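Transcriptional repressor, TetR family (Thermus thermophilus, PDB 3ANP) represses transcription as a TetR-family regulator that controls fatty acid degradation and binds the acyl-CoA ligand lauroyl-CoA. Local coordinates at residues R13-A18 / L57-S62; R74-G79 / A133-P138. One frame throughout, in Å; residues are numbered along the deposited sequence.

Contact 1: R13-A18 / L57-S62; sequences RIFRAA and LLDYGS
Phe15 lays the far part of its ring against Asp59 CB and against the N, CA and CB of Tyr60, reaching from helix 3-25 to helix 54-77. The CA atoms of Phe15 and Asp59 lie 8.4 Å apart, so the ring spans most of the gap. Its CG is anti to the backbone N (chi1 174°), a torsion that sends the ring out across that gap. Phe15 CE2 comes within 3.8 Å of Asp59 CB, and Phe15 CZ lies 4.1 Å from Tyr60 CB. The peptide nitrogen of Tyr60 meets the ring at a slant, at 3.9 Å from Phe15 CE2. Ring and Asp59 carboxylate planes are turned 51° from each other, and the two aromatic side chains of Phe15 and Tyr60 run at about a right angle. Replacing Phe15 with an alanine would probably open a gap beside Asp59 CB and Tyr60 CB, which would lose the ring that packs on them. The polar ends find partners elsewhere: Asp59 OD2 bonds to the hydroxyl of Tyr50, whose side chain also touches Phe15, and Tyr60 OH bonds to Glu100. With no hydrogen bond between the two segments and 122 Å² buried, the chemistry implies a van der Waals junction between helix 3-25, which packs beside the predicted helix-turn-helix (residues 31-50), and helix 54-77, which begins just after it.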
loop_
_atom_site.group_PDB
_atom_site.type_symbol
_atom_site.label_atom_id
_atom_site.label_comp_id
_atom_site.label_asym_id
_atom_site.label_seq_id
_atom_site.Cartn_x
_atom_site.Cartn_y
_atom_site.Cartn_z
ATOM N N ARG A 13 4.289 24.139 21.739
ATOM C CA ARG A 13 4.975 23.622 22.918
ATOM C C ARG A 13 4.533 22.176 23.184
ATOM O O ARG A 13 5.349 21.317 23.518
ATOM C CB ARG A 13 4.688 24.503 24.139
ATOM C CG ARG A 13 5.590 24.184 25.319
ATOM C CD ARG A 13 5.378 25.132 26.489
ATOM N NE ARG A 13 4.100 24.927 27.169
ATOM C CZ ARG A 13 3.081 25.782 27.125
ATOM N NH1 ARG A 13 3.184 26.908 26.424
ATOM N NH2 ARG A 13 1.967 25.524 27.802
ATOM N N ILE A 14 3.239 21.907 23.045
ATOM C CA ILE A 14 2.736 20.553 23.240
ATOM C C ILE A 14 3.397 19.656 22.180
ATOM O O ILE A 14 3.884 18.569 22.487
ATOM C CB ILE A 14 1.193 20.512 23.082
ATOM C CG1 ILE A 14 0.537 21.236 24.272
ATOM C CG2 ILE A 14 0.710 19.051 22.971
ATOM C CD1 ILE A 14 -0.941 21.550 24.079
ATOM N N PHE A 15 3.417 20.123 20.930
ATOM C CA PHE A 15 4.036 19.363 19.854
ATOM C C PHE A 15 5.497 19.030 20.182
ATOM O O PHE A 15 5.931 17.870 20.096
ATOM C CB PHE A 15 3.954 20.155 18.543
ATOM C CG PHE A 15 4.687 19.507 17.401
ATOM C CD1 PHE A 15 5.972 19.922 17.051
ATOM C CD2 PHE A 15 4.106 18.456 16.696
ATOM C CE1 PHE A 15 6.671 19.295 16.017
ATOM C CE2 PHE A 15 4.791 17.826 15.667
ATOM C CZ PHE A 15 6.083 18.247 15.327
ATOM N N ARG A 16 6.261 20.047 20.571
ATOM C CA ARG A 16 7.664 19.823 20.901
ATOM C C ARG A 16 7.830 18.843 22.037
ATOM O O ARG A 16 8.696 17.952 21.986
ATOM C CB ARG A 16 8.352 21.143 21.266
ATOM C CG ARG A 16 8.555 22.044 20.063
ATOM C CD ARG A 16 9.593 23.129 20.341
ATOM N NE ARG A 16 9.084 24.141 21.255
ATOM C CZ ARG A 16 9.426 24.243 22.534
ATOM N NH1 ARG A 16 10.296 23.389 23.067
ATOM N NH2 ARG A 16 8.880 25.192 23.285
ATOM N N ALA A 17 7.011 19.013 23.072
ATOM C CA ALA A 17 7.063 18.138 24.239
ATOM C C ALA A 17 6.807 16.681 23.843
ATOM O O ALA A 17 7.513 15.771 24.279
ATOM C CB ALA A 17 6.034 18.581 25.259
ATOM N N ALA A 18 5.793 16.461 23.018
ATOM C CA ALA A 18 5.476 15.099 22.581
ATOM C C ALA A 18 6.573 14.473 21.718
ATOM O O ALA A 18 6.919 13.299 21.899
ATOM C CB ALA A 18 4.132 15.078 21.809
ATOM N N LEU A 57 2.091 12.934 15.208
ATOM C CA LEU A 57 2.952 12.422 14.143
ATOM C C LEU A 57 2.525 12.955 12.772
ATOM O O LEU A 57 3.367 13.224 11.917
ATOM C CB LEU A 57 2.939 10.889 14.142
ATOM C CG LEU A 57 3.377 10.201 15.439
ATOM C CD1 LEU A 57 3.161 8.691 15.300
ATOM C CD2 LEU A 57 4.856 10.517 15.748
ATOM N N LEU A 58 1.223 13.118 12.552
ATOM C CA LEU A 58 0.771 13.641 11.267
ATOM C C LEU A 58 1.284 15.060 11.086
ATOM O O LEU A 58 1.665 15.445 9.989
ATOM C CB LEU A 58 -0.746 13.632 11.172
ATOM C CG LEU A 58 -1.352 12.225 11.121
ATOM C CD1 LEU A 58 -2.866 12.369 11.047
ATOM C CD2 LEU A 58 -0.818 11.444 9.916
ATOM N N ASP A 59 1.284 15.844 12.160
ATOM C CA ASP A 59 1.797 17.210 12.076
ATOM C C ASP A 59 3.262 17.179 11.632
ATOM O O ASP A 59 3.686 17.988 10.798
ATOM C CB ASP A 59 1.679 17.912 13.433
ATOM C CG ASP A 59 0.463 18.836 13.516
ATOM O OD1 ASP A 59 -0.438 18.724 12.650
ATOM O OD2 ASP A 59 0.406 19.669 14.451
ATOM N N TYR A 60 4.033 16.248 12.194
ATOM C CA TYR A 60 5.454 16.113 11.830
ATOM C C TYR A 60 5.569 15.711 10.368
ATOM O O TYR A 60 6.346 16.291 9.609
ATOM C CB TYR A 60 6.139 15.049 12.687
ATOM C CG TYR A 60 7.629 14.893 12.422
ATOM C CD1 TYR A 60 8.252 13.651 12.552
ATOM C CD2 TYR A 60 8.419 15.992 12.076
ATOM C CE1 TYR A 60 9.632 13.505 12.344
ATOM C CE2 TYR A 60 9.796 15.853 11.862
ATOM C CZ TYR A 60 10.390 14.607 12.000
ATOM O OH TYR A 60 11.744 14.473 11.800
ATOM N N GLY A 61 4.798 14.701 9.974
ATOM C CA GLY A 61 4.826 14.263 8.588
ATOM C C GLY A 61 4.507 15.392 7.623
ATOM O O GLY A 61 5.138 15.514 6.565
ATOM N N SER A 62 3.529 16.226 7.969
ATOM C CA SER A 62 3.154 17.351 7.111
ATOM C C SER A 62 4.318 18.326 6.991
ATOM O O SER A 62 4.560 18.890 5.916
ATOM C CB SER A 62 1.926 18.089 7.675
ATOM O OG SER A 62 0.808 17.223 7.675
#

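Contact 2: R74-G79 / A133-P138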
loop_
_atom_site.group_PDB
_atom_site.type_symbol
_atom_site.label_atom_id
_atom_site.label_comp_id
_atom_site.label_asym_id
_atom_site.label_seq_id
_atom_site.Cartn_x
_atom_site.Cartn_y
_atom_site.Cartn_z
ATOM N N ARG A 74 12.046 24.087 -5.826
ATOM C CA ARG A 74 13.325 24.761 -5.980
ATOM C C ARG A 74 14.127 24.118 -7.110
ATOM O O ARG A 74 14.693 24.807 -7.960
ATOM C CB ARG A 74 14.128 24.657 -4.682
ATOM C CG ARG A 74 15.192 25.720 -4.543
ATOM C CD ARG A 74 16.488 25.161 -3.999
ATOM N NE ARG A 74 16.309 24.246 -2.876
ATOM C CZ ARG A 74 17.066 23.169 -2.692
ATOM N NH1 ARG A 74 18.032 22.897 -3.566
ATOM N NH2 ARG A 74 16.871 22.370 -1.651
ATOM N N LEU A 75 14.173 22.786 -7.122
ATOM C CA LEU A 75 14.935 22.073 -8.142
ATOM C C LEU A 75 14.377 22.279 -9.545
ATOM O O LEU A 75 15.138 22.482 -10.495
ATOM C CB LEU A 75 15.026 20.577 -7.793
ATOM C CG LEU A 75 15.887 20.272 -6.546
ATOM C CD1 LEU A 75 15.786 18.790 -6.169
ATOM C CD2 LEU A 75 17.343 20.646 -6.809
ATOM N N LEU A 76 13.053 22.249 -9.678
ATOM C CA LEU A 76 12.440 22.442 -10.975
ATOM C C LEU A 76 12.763 23.856 -11.451
ATOM O O LEU A 76 13.205 24.046 -12.581
ATOM C CB LEU A 76 10.919 22.218 -10.898
ATOM C CG LEU A 76 10.523 20.749 -10.659
ATOM C CD1 LEU A 76 9.014 20.639 -10.465
ATOM C CD2 LEU A 76 10.986 19.883 -11.854
ATOM N N ALA A 77 12.572 24.838 -10.575
ATOM C CA ALA A 77 12.855 26.230 -10.926
ATOM C C ALA A 77 14.310 26.429 -11.340
ATOM O O ALA A 77 14.607 27.297 -12.163
ATOM C CB ALA A 77 12.516 27.150 -9.759
ATOM N N GLN A 78 15.215 25.639 -10.776
ATOM C CA GLN A 78 16.634 25.745 -11.118
ATOM C C GLN A 78 16.898 25.154 -12.504
ATOM O O GLN A 78 17.991 25.305 -13.051
ATOM C CB GLN A 78 17.506 24.998 -10.106
ATOM C CG GLN A 78 17.553 25.589 -8.708
ATOM C CD GLN A 78 18.377 24.731 -7.748
ATOM O OE1 GLN A 78 18.477 25.029 -6.552
ATOM N NE2 GLN A 78 18.971 23.658 -8.273
ATOM N N GLY A 79 15.904 24.465 -13.056
ATOM C CA GLY A 79 16.060 23.868 -14.370
ATOM C C GLY A 79 16.466 22.400 -14.366
ATOM O O GLY A 79 16.992 21.896 -15.359
ATOM N N ALA A 133 2.645 14.747 -8.652
ATOM C CA ALA A 133 1.944 15.257 -9.827
ATOM C C ALA A 133 2.570 16.559 -10.325
ATOM O O ALA A 133 2.573 16.825 -11.530
ATOM C CB ALA A 133 0.457 15.473 -9.514
ATOM N N GLU A 134 3.096 17.376 -9.413
ATOM C CA GLU A 134 3.719 18.636 -9.830
ATOM C C GLU A 134 4.974 18.359 -10.662
ATOM O O GLU A 134 5.312 19.125 -11.559
ATOM C CB GLU A 134 4.110 19.501 -8.617
ATOM C CG GLU A 134 2.947 20.192 -7.887
ATOM C CD GLU A 134 3.417 21.005 -6.679
ATOM O OE1 GLU A 134 4.517 21.596 -6.739
ATOM O OE2 GLU A 134 2.684 21.064 -5.673
ATOM N N ILE A 135 5.676 17.272 -10.362
ATOM C CA ILE A 135 6.880 16.944 -11.119
ATOM C C ILE A 135 6.491 16.361 -12.484
ATOM O O ILE A 135 7.160 16.600 -13.492
ATOM C CB ILE A 135 7.760 15.944 -10.339
ATOM C CG1 ILE A 135 8.202 16.578 -9.009
ATOM C CG2 ILE A 135 8.972 15.561 -11.166
ATOM C CD1 ILE A 135 8.863 15.625 -8.048
ATOM N N LEU A 136 5.403 15.606 -12.520
ATOM C CA LEU A 136 4.942 15.011 -13.775
ATOM C C LEU A 136 4.425 16.066 -14.746
ATOM O O LEU A 136 4.541 15.902 -15.963
ATOM C CB LEU A 136 3.821 13.994 -13.513
ATOM C CG LEU A 136 4.148 12.837 -12.574
ATOM C CD1 LEU A 136 2.897 11.990 -12.358
ATOM C CD2 LEU A 136 5.286 12.019 -13.154
ATOM N N LYS A 137 3.866 17.152 -14.213
ATOM C CA LYS A 137 3.303 18.218 -15.045
ATOM C C LYS A 137 4.193 18.667 -16.218
ATOM O O LYS A 137 3.754 18.667 -17.375
ATOM C CB LYS A 137 2.935 19.426 -14.169
ATOM C CG LYS A 137 2.263 20.571 -14.913
ATOM C CD LYS A 137 1.635 21.542 -13.906
ATOM C CE LYS A 137 0.855 22.658 -14.586
ATOM N NZ LYS A 137 1.738 23.595 -15.338
ATOM N N PRO A 138 5.439 19.076 -15.935
ATOM C CA PRO A 138 6.369 19.519 -16.978
ATOM C C PRO A 138 6.577 18.419 -18.029
ATOM O O PRO A 138 6.793 18.710 -19.211
ATOM C CB PRO A 138 7.656 19.802 -16.206
ATOM C CG PRO A 138 7.192 20.094 -14.839
ATOM C CD PRO A 138 6.083 19.116 -14.614
#
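The two helical segments come closest at Leu76 and Ile135, whose CA atoms are 7.8 Å apart, and no hydrogen bond joins them. Leu76 supplies the whole of the approach from its side: its CB is directed at segment 133-138, and with CG anti to the carbonyl carbon (chi1 -70°) the CD1 branch becomes the touching group. That methyl reaches the backbone between two successive residues, with Leu76 CD1 4.1 Å from the carbonyl oxygen of Glu134 and 4.3 Å from Ile135 CA. Its nearest side-chain neighbour is the CG1 branch of Ile135, where Leu76 CD1 and Ile135 CG1 are 4.4 Å apart. Such spacings, with 117 Å² buried in all, describe a small van der Waals contact. Glu134 meets Leu76 through its backbone oxygen, while its side chain stays farther off. The Glu134 carboxylate forms a salt bridge with Arg73, three residues before Leu76 on the same helix; the charged pair therefore also links helix 54-77 to helix 128-142. Three residues on from Leu76, Gly79 is the first to leave helical phi/psi, and its positive phi of 96° would press a beta carbon against the preceding carbonyl oxygen. Gly79 N bonds back to Leu76 O at 2.8 Å, part of a Schellman motif. In the other segment Lys137 N still bonds to Ala133 O, but Pro138 has no amide hydrogen to give, and the helix kinks there. Helix 82-99 lies against both partners, with Val85 on Leu76 and Leu86 on Ile135, so Leu76 packs helix 54-77 on helix 128-142 within a three-helix cluster of the all-helical C-terminal part of a TetR-family repressor.

In the fold
Helix 54-77 serves both contacts, and their centres lie 29 Å apart on opposite sides of the chain's centre. Contact 1 joins its early part to helix 3-25 in the N-terminal region, whereas contact 2 packs its last turn on helix 128-142 in the C-terminal region. Both are partly buried and similar in area, so neither is pure core or pure surface. Their chemistry follows their place: where helix 3-25 meets helix 54-77, an aromatic ring bridges beside polar ends bound to Tyr50 and Glu100; at the end of helix 54-77, a leucine methyl packs beside the Glu134-Arg73 salt bridge. Tyr60 comes nearer to bound dodecyl-CoA, about 8 Å from its side chain, than Ile135 at about 13 Å.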